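Local coordinates for protein fasciclin I (Drosophila melanogaster, PDB 1O70) that serves as a neural cell adhesion molecule, of which this chain comprises the third and fourth FAS1 domains, at residues V123-G128 with N132-Q137; I99-T104 with N108-F113; Q137-Q142 with Y146-D151; G163-E166 with M170-D173. One frame throughout, in Å; residues are numbered along the deposited sequence.

Contact 1: V123-G128 with N132-Q137. With NAG (2-acetamido-2-deoxy-beta-D-glucopyranose), chain B.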
loop_
_atom_site.group_PDB
_atom_site.type_symbol
_atom_site.label_atom_id
_atom_site.label_comp_id
_atom_site.label_asym_id
_atom_site.label_seq_id
_atom_site.Cartn_x
_atom_site.Cartn_y
_atom_site.Cartn_z
ATOM N N VAL A 123 -12.813 -4.001 -15.912
ATOM C CA VAL A 123 -12.815 -3.440 -14.576
ATOM C C VAL A 123 -11.384 -3.077 -14.246
ATOM O O VAL A 123 -10.492 -3.932 -14.221
ATOM C CB VAL A 123 -13.352 -4.428 -13.528
ATOM C CG1 VAL A 123 -13.007 -3.933 -12.119
ATOM C CG2 VAL A 123 -14.865 -4.535 -13.666
ATOM N N ILE A 124 -11.168 -1.792 -14.018
ATOM C CA ILE A 124 -9.842 -1.297 -13.691
ATOM C C ILE A 124 -9.824 -0.728 -12.290
ATOM O O ILE A 124 -10.652 0.116 -11.938
ATOM C CB ILE A 124 -9.416 -0.187 -14.649
ATOM C CG1 ILE A 124 -9.534 -0.691 -16.088
ATOM C CG2 ILE A 124 -7.986 0.245 -14.343
ATOM C CD1 ILE A 124 -9.664 0.425 -17.111
ATOM N N THR A 125 -8.889 -1.210 -11.485
ATOM C CA THR A 125 -8.739 -0.714 -10.129
ATOM C C THR A 125 -7.297 -0.256 -9.950
ATOM O O THR A 125 -6.403 -0.669 -10.694
ATOM C CB THR A 125 -9.072 -1.799 -9.067
ATOM O OG1 THR A 125 -8.266 -2.974 -9.279
ATOM C CG2 THR A 125 -10.565 -2.157 -9.120
ATOM N N VAL A 126 -7.081 0.622 -8.978
ATOM C CA VAL A 126 -5.754 1.149 -8.692
ATOM C C VAL A 126 -5.500 1.068 -7.194
ATOM O O VAL A 126 -6.428 1.217 -6.388
ATOM C CB VAL A 126 -5.630 2.634 -9.124
ATOM C CG1 VAL A 126 -6.692 3.482 -8.433
ATOM C CG2 VAL A 126 -4.242 3.163 -8.777
ATOM N N GLU A 127 -4.248 0.826 -6.819
ATOM C CA GLU A 127 -3.882 0.740 -5.411
ATOM C C GLU A 127 -2.822 1.781 -5.109
ATOM O O GLU A 127 -1.760 1.795 -5.724
ATOM C CB GLU A 127 -3.333 -0.651 -5.055
ATOM C CG GLU A 127 -2.711 -0.704 -3.651
ATOM C CD GLU A 127 -3.747 -0.629 -2.537
ATOM O OE1 GLU A 127 -3.387 -0.218 -1.416
ATOM O OE2 GLU A 127 -4.919 -1.000 -2.776
ATOM N N GLY A 128 -3.111 2.662 -4.162
ATOM C CA GLY A 128 -2.138 3.676 -3.819
ATOM C C GLY A 128 -2.375 4.366 -2.492
ATOM O O GLY A 128 -3.516 4.644 -2.116
ATOM N N ASN A 132 -7.570 1.484 -2.350
ATOM C CA ASN A 132 -7.917 0.707 -3.539
ATOM C C ASN A 132 -9.144 1.383 -4.138
ATOM O O ASN A 132 -10.199 1.440 -3.506
ATOM C CB ASN A 132 -8.265 -0.735 -3.163
ATOM C CG ASN A 132 -8.743 -1.550 -4.356
ATOM O OD1 ASN A 132 -9.681 -1.138 -5.041
ATOM N ND2 ASN A 132 -8.104 -2.692 -4.617
ATOM N N ALA A 133 -9.005 1.888 -5.353
ATOM C CA ALA A 133 -10.115 2.563 -6.007
ATOM C C ALA A 133 -10.423 1.972 -7.369
ATOM O O ALA A 133 -9.555 1.399 -8.038
ATOM C CB ALA A 133 -9.823 4.068 -6.154
ATOM N N THR A 134 -11.675 2.121 -7.779
ATOM C CA THR A 134 -12.095 1.624 -9.067
ATOM C C THR A 134 -12.217 2.794 -10.016
ATOM O O THR A 134 -12.636 3.888 -9.635
ATOM C CB THR A 134 -13.443 0.897 -8.967
ATOM O OG1 THR A 134 -13.290 -0.268 -8.144
ATOM C CG2 THR A 134 -13.926 0.471 -10.345
ATOM N N VAL A 135 -11.809 2.556 -11.253
ATOM C CA VAL A 135 -11.895 3.568 -12.288
ATOM C C VAL A 135 -13.329 3.490 -12.790
ATOM O O VAL A 135 -13.724 2.482 -13.369
ATOM C CB VAL A 135 -10.942 3.252 -13.444
ATOM C CG1 VAL A 135 -11.110 4.284 -14.545
ATOM C CG2 VAL A 135 -9.502 3.245 -12.943
ATOM N N ILE A 136 -14.113 4.536 -12.540
ATOM C CA ILE A 136 -15.502 4.552 -12.969
ATOM C C ILE A 136 -15.673 5.278 -14.292
ATOM O O ILE A 136 -16.791 5.473 -14.752
ATOM C CB ILE A 136 -16.409 5.233 -11.933
ATOM C CG1 ILE A 136 -15.977 6.684 -11.733
ATOM C CG2 ILE A 136 -16.344 4.476 -10.603
ATOM C CD1 ILE A 136 -16.894 7.448 -10.791
ATOM N N GLN A 137 -14.561 5.681 -14.897
ATOM C CA GLN A 137 -14.578 6.382 -16.176
ATOM C C GLN A 137 -13.135 6.497 -16.616
ATOM O O GLN A 137 -12.294 7.023 -15.889
ATOM C CB GLN A 137 -15.203 7.767 -16.015
ATOM C CG GLN A 137 -14.955 8.703 -17.188
ATOM C CD GLN A 137 -16.236 9.281 -17.764
ATOM O OE1 GLN A 137 -16.233 10.384 -18.321
ATOM N NE2 GLN A 137 -17.336 8.532 -17.651
HETATM C C1 NAG B . -8.773 -3.722 -5.395
HETATM C C2 NAG B . -7.786 -4.628 -6.124
HETATM C C3 NAG B . -8.572 -5.608 -7.002
HETATM C C4 NAG B . -9.607 -6.385 -6.165
HETATM C C5 NAG B . -10.473 -5.387 -5.370
HETATM C C6 NAG B . -11.461 -6.033 -4.423
HETATM C C7 NAG B . -5.599 -3.821 -6.732
HETATM C C8 NAG B . -4.743 -2.997 -7.684
HETATM N N2 NAG B . -6.909 -3.834 -6.957
HETATM O O3 NAG B . -7.687 -6.490 -7.670
HETATM O O4 NAG B . -10.458 -7.143 -7.047
HETATM O O5 NAG B . -9.643 -4.511 -4.582
HETATM O O6 NAG B . -10.810 -6.972 -3.580
HETATM O O7 NAG B . -5.079 -4.433 -5.806
HETATM O O HOH W 1 -5.772 -3.760 -3.126
#
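V126 and A133 form a hydrogen-bonded pair in the antiparallel hairpin of strands 123-128 and 131-141, V126 N reaching A133 O at 2.8 Å and A133 N reaching V126 O at 2.9 Å. Their side chains lie on the tightly filled face: V126 CG1 is 3.9 Å from A133 CB, L111 and F113 of strand 110-116 pack on V126, and I150 packs on A133. Further along, V135 N makes a nearly straight bond to I124 O (2.8 Å, 176°). I124 CG2 meets V135 CG2 at 3.6 Å. The opposite face is looser and polar, with N132 and T134 partly exposed, and carries sugar and water. N132 ND2 is covalently linked to C1 of an N-acetylglucosamine. T125 holds OG1 between its backbone N and carbonyl carbon (chi1 56°), where it accepts the sugar N2-H at 2.8 Å. One water takes a proton from N132 ND2 and gives its own to E127 OE2 and the sugar O7; E127 OE1 pairs with R290. With N2 and O7 both engaged, the acetamide is probably fixed in rotation, consistent with a glycan held between the hairpin and S167 of the fourth FAS1 domain, whose O also binds the sugar.

Contact 2: I99-T104 with N108-F113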
loop_
_atom_site.group_PDB
_atom_site.type_symbol
_atom_site.label_atom_id
_atom_site.label_comp_id
_atom_site.label_asym_id
_atom_site.label_seq_id
_atom_site.Cartn_x
_atom_site.Cartn_y
_atom_site.Cartn_z
ATOM N N ILE A 99 3.803 -6.653 -12.493
ATOM C CA ILE A 99 3.000 -5.513 -12.086
ATOM C C ILE A 99 3.876 -4.272 -12.204
ATOM O O ILE A 99 4.951 -4.208 -11.604
ATOM C CB ILE A 99 2.525 -5.657 -10.623
ATOM C CG1 ILE A 99 1.600 -6.869 -10.500
ATOM C CG2 ILE A 99 1.827 -4.379 -10.167
ATOM C CD1 ILE A 99 1.245 -7.241 -9.068
ATOM N N ALA A 100 3.431 -3.297 -12.989
ATOM C CA ALA A 100 4.195 -2.071 -13.155
ATOM C C ALA A 100 3.848 -1.083 -12.055
ATOM O O ALA A 100 2.697 -0.679 -11.900
ATOM C CB ALA A 100 3.913 -1.453 -14.507
ATOM N N GLN A 101 4.847 -0.714 -11.272
ATOM C CA GLN A 101 4.628 0.255 -10.221
ATOM C C GLN A 101 4.896 1.590 -10.887
ATOM O O GLN A 101 6.006 1.857 -11.357
ATOM C CB GLN A 101 5.582 0.007 -9.071
ATOM C CG GLN A 101 5.426 -1.379 -8.504
ATOM C CD GLN A 101 6.295 -1.576 -7.301
ATOM O OE1 GLN A 101 7.462 -1.166 -7.296
ATOM N NE2 GLN A 101 5.745 -2.213 -6.268
ATOM N N VAL A 102 3.852 2.407 -10.936
ATOM C CA VAL A 102 3.887 3.707 -11.579
ATOM C C VAL A 102 4.177 4.856 -10.621
ATOM O O VAL A 102 3.443 5.073 -9.669
ATOM C CB VAL A 102 2.548 3.966 -12.259
ATOM C CG1 VAL A 102 2.639 5.199 -13.117
ATOM C CG2 VAL A 102 2.155 2.751 -13.085
ATOM N N PRO A 103 5.256 5.613 -10.868
ATOM C CA PRO A 103 5.653 6.758 -10.025
ATOM C C PRO A 103 4.711 7.953 -10.186
ATOM O O PRO A 103 4.093 8.117 -11.234
ATOM C CB PRO A 103 7.061 7.101 -10.527
ATOM C CG PRO A 103 7.544 5.823 -11.166
ATOM C CD PRO A 103 6.308 5.296 -11.851
ATOM N N THR A 104 4.613 8.788 -9.157
ATOM C CA THR A 104 3.756 9.966 -9.218
ATOM C C THR A 104 4.538 11.228 -8.851
ATOM O O THR A 104 5.747 11.175 -8.625
ATOM C CB THR A 104 2.549 9.837 -8.275
ATOM O OG1 THR A 104 2.996 9.861 -6.913
ATOM C CG2 THR A 104 1.813 8.538 -8.547
ATOM N N ASN A 108 7.264 9.767 -2.953
ATOM C CA ASN A 108 7.219 8.861 -1.812
ATOM C C ASN A 108 6.014 7.934 -1.948
ATOM O O ASN A 108 5.688 7.184 -1.031
ATOM C CB ASN A 108 7.120 9.659 -0.510
ATOM C CG ASN A 108 8.471 10.135 -0.019
ATOM O OD1 ASN A 108 8.565 11.059 0.792
ATOM N ND2 ASN A 108 9.531 9.491 -0.499
ATOM N N THR A 109 5.361 7.987 -3.108
ATOM C CA THR A 109 4.177 7.179 -3.372
ATOM C C THR A 109 4.081 6.715 -4.815
ATOM O O THR A 109 4.119 7.531 -5.734
ATOM C CB THR A 109 2.900 7.977 -3.117
ATOM O OG1 THR A 109 2.982 8.611 -1.837
ATOM C CG2 THR A 109 1.680 7.066 -3.191
ATOM N N PHE A 110 3.970 5.413 -5.033
ATOM C CA PHE A 110 3.785 4.947 -6.398
ATOM C C PHE A 110 2.448 4.197 -6.414
ATOM O O PHE A 110 1.876 3.920 -5.360
ATOM C CB PHE A 110 4.962 4.073 -6.859
ATOM C CG PHE A 110 5.124 2.800 -6.095
ATOM C CD1 PHE A 110 4.243 1.739 -6.300
ATOM C CD2 PHE A 110 6.174 2.644 -5.190
ATOM C CE1 PHE A 110 4.397 0.533 -5.616
ATOM C CE2 PHE A 110 6.344 1.441 -4.496
ATOM C CZ PHE A 110 5.450 0.381 -4.712
ATOM N N LEU A 111 1.933 3.909 -7.599
ATOM C CA LEU A 111 0.660 3.216 -7.724
ATOM C C LEU A 111 0.850 2.042 -8.660
ATOM O O LEU A 111 1.934 1.837 -9.204
ATOM C CB LEU A 111 -0.388 4.131 -8.360
ATOM C CG LEU A 111 -0.399 5.611 -7.989
ATOM C CD1 LEU A 111 -1.391 6.372 -8.868
ATOM C CD2 LEU A 111 -0.755 5.738 -6.513
ATOM N N TYR A 112 -0.208 1.270 -8.843
ATOM C CA TYR A 112 -0.173 0.164 -9.782
ATOM C C TYR A 112 -1.626 -0.198 -10.002
ATOM O O TYR A 112 -2.474 0.106 -9.161
ATOM C CB TYR A 112 0.683 -1.012 -9.270
ATOM C CG TYR A 112 0.203 -1.707 -8.037
ATOM C CD1 TYR A 112 -0.724 -2.755 -8.117
ATOM C CD2 TYR A 112 0.668 -1.320 -6.782
ATOM C CE1 TYR A 112 -1.176 -3.397 -6.979
ATOM C CE2 TYR A 112 0.230 -1.943 -5.639
ATOM C CZ TYR A 112 -0.693 -2.987 -5.740
ATOM O OH TYR A 112 -1.124 -3.645 -4.610
ATOM N N PHE A 113 -1.916 -0.798 -11.149
ATOM C CA PHE A 113 -3.285 -1.133 -11.490
ATOM C C PHE A 113 -3.522 -2.619 -11.664
ATOM O O PHE A 113 -2.591 -3.415 -11.791
ATOM C CB PHE A 113 -3.691 -0.434 -12.798
ATOM C CG PHE A 113 -3.467 1.052 -12.803
ATOM C CD1 PHE A 113 -2.187 1.574 -12.905
ATOM C CD2 PHE A 113 -4.539 1.931 -12.696
ATOM C CE1 PHE A 113 -1.973 2.948 -12.901
ATOM C CE2 PHE A 113 -4.335 3.308 -12.690
ATOM C CZ PHE A 113 -3.046 3.813 -12.792
HETATM O O HOH W 2 0.340 -1.432 -12.626
HETATM O O HOH W 3 6.504 8.484 -7.288
#
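F110, V102 and Q101 bury the most surface where the short, loosely paired edge strand 102-103 meets strand 110-116 in an antiparallel hairpin of the third FAS1 domain. Q101 runs across the F110 ring: its CB lies 3.5 Å from F110 CD1, and its OE1 sits over one face of the ring, displaced toward the rim. The amide and ring planes are inclined by 41°, which makes this an oblique overlap and not a flat stack. With CG of F110 between the backbone N and the carbonyl carbon, this torsion (chi1 64°) lays the ring under the Q101 chain, and the ring also touches P291 of the fourth domain; Q101 NE2 has a weak hydrogen bond to Y289 O there. An alanine at F110 would remove this ring and is likely to leave the Q101 chain less covered and P291 without its aromatic neighbour.

V102 makes the main-chain link, and its side chain lies on the face away from F110, with L111. Its N bonds to L111 O (2.6 Å), and L111 N returns to V102 O (2.8 Å). V102 CG2 approaches the edge of the F113 ring, 4.1 Å from F113 CE1, and the V102 side chain also packs on I82 and L86. Nearby, T104 CG2 meets L111 CG at 3.7 Å. A water joins A100 O to F113 N, bridging the two segments beyond the paired residues. The chemistry is consistent with an edge where side-chain overlap and a bridging water supplement a single pair of main-chain bonds.

Contact 3: Q137-Q142 with Y146-D151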
loop_
_atom_site.group_PDB
_atom_site.type_symbol
_atom_site.label_atom_id
_atom_site.label_comp_id
_atom_site.label_asym_id
_atom_site.label_seq_id
_atom_site.Cartn_x
_atom_site.Cartn_y
_atom_site.Cartn_z
ATOM N N GLN A 137 -14.561 5.681 -14.897
ATOM C CA GLN A 137 -14.578 6.382 -16.176
ATOM C C GLN A 137 -13.135 6.497 -16.616
ATOM O O GLN A 137 -12.294 7.023 -15.889
ATOM C CB GLN A 137 -15.203 7.767 -16.015
ATOM C CG GLN A 137 -14.955 8.703 -17.188
ATOM C CD GLN A 137 -16.236 9.281 -17.764
ATOM O OE1 GLN A 137 -16.233 10.384 -18.321
ATOM N NE2 GLN A 137 -17.336 8.532 -17.651
ATOM N N ALA A 138 -12.847 6.014 -17.815
ATOM C CA ALA A 138 -11.476 6.024 -18.283
ATOM C C ALA A 138 -11.217 6.706 -19.615
ATOM O O ALA A 138 -12.128 7.190 -20.283
ATOM C CB ALA A 138 -10.965 4.580 -18.346
ATOM N N ASP A 139 -9.940 6.741 -19.975
ATOM C CA ASP A 139 -9.496 7.290 -21.244
ATOM C C ASP A 139 -10.074 8.648 -21.619
ATOM O O ASP A 139 -10.500 8.847 -22.752
ATOM C CB ASP A 139 -9.801 6.277 -22.356
ATOM C CG ASP A 139 -9.003 4.991 -22.211
ATOM O OD1 ASP A 139 -9.398 3.975 -22.837
ATOM O OD2 ASP A 139 -7.982 5.006 -21.479
ATOM N N VAL A 140 -10.105 9.580 -20.681
ATOM C CA VAL A 140 -10.592 10.913 -21.002
ATOM C C VAL A 140 -9.358 11.621 -21.582
ATOM O O VAL A 140 -8.388 11.895 -20.863
ATOM C CB VAL A 140 -11.115 11.649 -19.728
ATOM C CG1 VAL A 140 -11.455 13.102 -20.050
ATOM C CG2 VAL A 140 -12.355 10.937 -19.185
ATOM N N ALA A 141 -9.387 11.900 -22.883
ATOM C CA ALA A 141 -8.245 12.525 -23.554
ATOM C C ALA A 141 -7.780 13.851 -22.980
ATOM O O ALA A 141 -8.569 14.639 -22.452
ATOM C CB ALA A 141 -8.532 12.686 -25.036
ATOM N N GLN A 142 -6.473 14.071 -23.080
ATOM C CA GLN A 142 -5.835 15.302 -22.618
ATOM C C GLN A 142 -4.690 15.627 -23.569
ATOM O O GLN A 142 -4.276 14.794 -24.372
ATOM C CB GLN A 142 -5.300 15.156 -21.184
ATOM C CG GLN A 142 -6.381 14.931 -20.132
ATOM C CD GLN A 142 -7.194 16.191 -19.838
ATOM O OE1 GLN A 142 -6.741 17.080 -19.115
ATOM N NE2 GLN A 142 -8.398 16.270 -20.405
ATOM N N TYR A 146 -3.850 11.507 -20.251
ATOM C CA TYR A 146 -5.226 11.125 -20.019
ATOM C C TYR A 146 -5.706 11.472 -18.619
ATOM O O TYR A 146 -4.954 11.966 -17.779
ATOM C CB TYR A 146 -5.413 9.619 -20.247
ATOM C CG TYR A 146 -5.032 9.141 -21.639
ATOM C CD1 TYR A 146 -3.705 8.860 -21.961
ATOM C CD2 TYR A 146 -6.000 8.982 -22.637
ATOM C CE1 TYR A 146 -3.345 8.434 -23.237
ATOM C CE2 TYR A 146 -5.654 8.555 -23.923
ATOM C CZ TYR A 146 -4.325 8.283 -24.217
ATOM O OH TYR A 146 -3.959 7.874 -25.481
ATOM N N VAL A 147 -6.987 11.216 -18.392
ATOM C CA VAL A 147 -7.616 11.445 -17.111
ATOM C C VAL A 147 -8.592 10.305 -16.897
ATOM O O VAL A 147 -9.283 9.890 -17.827
ATOM C CB VAL A 147 -8.382 12.767 -17.097
ATOM C CG1 VAL A 147 -9.339 12.793 -15.911
ATOM C CG2 VAL A 147 -7.413 13.928 -17.013
ATOM N N HIS A 148 -8.641 9.802 -15.673
ATOM C CA HIS A 148 -9.544 8.715 -15.320
ATOM C C HIS A 148 -10.207 9.096 -14.003
ATOM O O HIS A 148 -9.563 9.682 -13.124
ATOM C CB HIS A 148 -8.765 7.425 -15.094
ATOM C CG HIS A 148 -7.857 7.048 -16.225
ATOM N ND1 HIS A 148 -8.326 6.521 -17.411
ATOM C CD2 HIS A 148 -6.508 7.074 -16.335
ATOM C CE1 HIS A 148 -7.305 6.233 -18.200
ATOM N NE2 HIS A 148 -6.189 6.559 -17.569
ATOM N N ILE A 149 -11.478 8.751 -13.844
ATOM C CA ILE A 149 -12.179 9.061 -12.605
ATOM C C ILE A 149 -12.242 7.833 -11.691
ATOM O O ILE A 149 -12.644 6.750 -12.119
ATOM C CB ILE A 149 -13.620 9.591 -12.883
ATOM C CG1 ILE A 149 -13.553 10.964 -13.557
ATOM C CG2 ILE A 149 -14.374 9.808 -11.573
ATOM C CD1 ILE A 149 -13.026 10.958 -14.947
ATOM N N ILE A 150 -11.823 8.002 -10.440
ATOM C CA ILE A 150 -11.847 6.909 -9.476
ATOM C C ILE A 150 -12.848 7.209 -8.373
ATOM O O ILE A 150 -13.159 8.371 -8.106
ATOM C CB ILE A 150 -10.449 6.645 -8.869
ATOM C CG1 ILE A 150 -9.928 7.894 -8.146
ATOM C CG2 ILE A 150 -9.488 6.214 -9.967
ATOM C CD1 ILE A 150 -8.524 7.710 -7.562
ATOM N N ASP A 151 -13.350 6.154 -7.737
ATOM C CA ASP A 151 -14.361 6.305 -6.704
ATOM C C ASP A 151 -13.870 6.524 -5.287
ATOM O O ASP A 151 -14.674 6.573 -4.358
ATOM C CB ASP A 151 -15.311 5.108 -6.731
ATOM C CG ASP A 151 -14.597 3.789 -6.538
ATOM O OD1 ASP A 151 -13.372 3.781 -6.258
ATOM O OD2 ASP A 151 -15.280 2.755 -6.667
#
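Main-chain bonds join Q137 to I149 and V140 to V147 in the hairpin of strands 131-141 and 145-150. I149 N donates to Q137 O at 2.8 Å, and V140 N to V147 O at 3.0 Å; the return bond from V147 N to V140 O is weak, bent to 129°. A classic bulge sets I136 and Q137 together opposite I149, where the chain turns a corner.

Apolar contacts follow on one face. Q137 CG lies alongside I149 CD1 at 3.7 Å, the two chains pointing the same way, and V140 CB is 4.0 Å from V147 CB. Q142 CG, opposite its carbonyl carbon (chi1 -64°), lies 3.4 Å from V147 CG2.

Among the polar groups, the bend of Q142 at chi2 turns its amide back, and NE2 donates to A141 O at 2.6 Å. Were Q142 an alanine, V147 CG2 would probably lose some of its cover and A141 O this bond. The edge of the H148 ring meets A138 CA and D139 OD2 in its plane, the carboxylate turned 58° from the ring. H148 NE2 bonds to L86 O, and D139 OD2 to V88 N. Imidazole and carboxylate thus tie this bulged hairpin to L86 in the loop and V88 at the start of helix 88-94.

Contact 4: G163-E166 with M170-D173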
loop_
_atom_site.group_PDB
_atom_site.type_symbol
_atom_site.label_atom_id
_atom_site.label_comp_id
_atom_site.label_asym_id
_atom_site.label_seq_id
_atom_site.Cartn_x
_atom_site.Cartn_y
_atom_site.Cartn_z
ATOM N N GLY A 163 -9.223 -4.567 7.495
ATOM C CA GLY A 163 -10.054 -4.295 6.338
ATOM C C GLY A 163 -9.259 -4.426 5.063
ATOM O O GLY A 163 -9.758 -4.920 4.047
ATOM N N LYS A 164 -8.006 -3.986 5.134
ATOM C CA LYS A 164 -7.088 -4.027 4.010
ATOM C C LYS A 164 -6.710 -5.466 3.704
ATOM O O LYS A 164 -6.767 -5.900 2.554
ATOM C CB LYS A 164 -5.826 -3.238 4.349
ATOM C CG LYS A 164 -5.352 -2.295 3.260
ATOM C CD LYS A 164 -5.093 -2.998 1.952
ATOM C CE LYS A 164 -4.838 -2.003 0.834
ATOM N NZ LYS A 164 -6.034 -1.183 0.546
ATOM N N LEU A 165 -6.321 -6.201 4.741
ATOM C CA LEU A 165 -5.927 -7.601 4.586
ATOM C C LEU A 165 -6.961 -8.475 3.903
ATOM O O LEU A 165 -6.603 -9.406 3.187
ATOM C CB LEU A 165 -5.596 -8.229 5.936
ATOM C CG LEU A 165 -4.261 -7.918 6.613
ATOM C CD1 LEU A 165 -4.325 -8.480 8.022
ATOM C CD2 LEU A 165 -3.100 -8.528 5.824
ATOM N N GLU A 166 -8.239 -8.205 4.119
ATOM C CA GLU A 166 -9.247 -9.039 3.476
ATOM C C GLU A 166 -9.606 -8.557 2.084
ATOM O O GLU A 166 -10.093 -9.336 1.275
ATOM C CB GLU A 166 -10.494 -9.139 4.353
ATOM C CG GLU A 166 -10.853 -7.856 5.035
ATOM C CD GLU A 166 -12.023 -8.025 5.988
ATOM O OE1 GLU A 166 -12.049 -9.035 6.731
ATOM O OE2 GLU A 166 -12.907 -7.137 6.005
ATOM N N MET A 170 -3.169 -9.381 -2.889
ATOM C CA MET A 170 -1.744 -9.591 -2.690
ATOM C C MET A 170 -1.410 -10.100 -1.290
ATOM O O MET A 170 -0.365 -10.722 -1.075
ATOM C CB MET A 170 -0.999 -8.288 -2.953
ATOM C CG MET A 170 0.442 -8.529 -3.292
ATOM S SD MET A 170 1.252 -7.073 -3.932
ATOM C CE MET A 170 1.871 -6.466 -2.419
ATOM N N MET A 171 -2.326 -9.842 -0.361
ATOM C CA MET A 171 -2.185 -10.221 1.033
ATOM C C MET A 171 -2.994 -11.457 1.394
ATOM O O MET A 171 -2.983 -11.873 2.547
ATOM C CB MET A 171 -2.615 -9.045 1.926
ATOM C CG MET A 171 -1.761 -7.768 1.749
ATOM S SD MET A 171 -2.327 -6.377 2.756
ATOM C CE MET A 171 -1.369 -5.007 2.127
ATOM N N SER A 172 -3.657 -12.057 0.408
ATOM C CA SER A 172 -4.515 -13.221 0.633
ATOM C C SER A 172 -3.939 -14.348 1.501
ATOM O O SER A 172 -4.651 -14.883 2.361
ATOM C CB SER A 172 -4.985 -13.800 -0.708
ATOM O OG SER A 172 -4.113 -14.823 -1.181
ATOM N N ASP A 173 -2.671 -14.706 1.295
ATOM C CA ASP A 173 -2.063 -15.768 2.092
ATOM C C ASP A 173 -1.891 -15.346 3.546
ATOM O O ASP A 173 -2.332 -16.038 4.470
ATOM C CB ASP A 173 -0.706 -16.180 1.509
ATOM C CG ASP A 173 -0.842 -17.083 0.300
ATOM O OD1 ASP A 173 -1.959 -17.526 0.013
ATOM O OD2 ASP A 173 0.164 -17.361 -0.373
#
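M171 lays its sulfur against L165, with SD 3.8 Å from L165 CD2, and the two side chains cross at about a right angle. The contact belongs to the fourth FAS1 domain, which combines a mixed seven-stranded sheet with helices; here helix 161-167 meets the 3-10 turn at 170-171 that leads into helix 172-177. L165 carries CG opposite its carbonyl carbon, and chi1 -77° with chi2 170° brings CD2 to M171, whose CB it also approaches at 4.0 Å. In M171 the chain is extended beyond CG (chi2 178°), and the thioether runs past L165 toward the K164 chain.

No hydrogen bond links the two segments; the meeting is apolar, and all three touching residues are buried. The sheet closes it from behind: M171 packs on V198, I300 and V302, and L165 on Y196 and V198 as well as on L187. K164 NZ, at the far end of its chain, bonds to G130 O of the third domain and has a long, weak ion pair with E127 OE1. S172 OG and D173 N bond to the two carboxylate oxygens of D201, which fastens the start of helix 172-177 to the N-terminal end of helix 201-210. Where the aliphatic part of K164 ends the contact, its CD lies 4.2 Å from M171 CE.

How the contacts relate
From the N terminus, contact 2 comes first and closes the hairpin of strands 102-103 and 110-116. Contact 1 closes the next, 123-128 with 131-141, and contact 3 the last, 131-141 with 145-150; contact 4 then closes a short turn between helices in the following domain. The four run in series, none nested or crossed. Contacts 1 and 3 share Q137, and E127 N bonds to Y112 O (3.0 Å) between contacts 1 and 2, so the first three span one sheet of the third FAS1 domain. Contact 4 meets them across the domain boundary, through K164 near E127 and M170 near Y112, while contact 3 stays about 11 Å from it at nearest atoms.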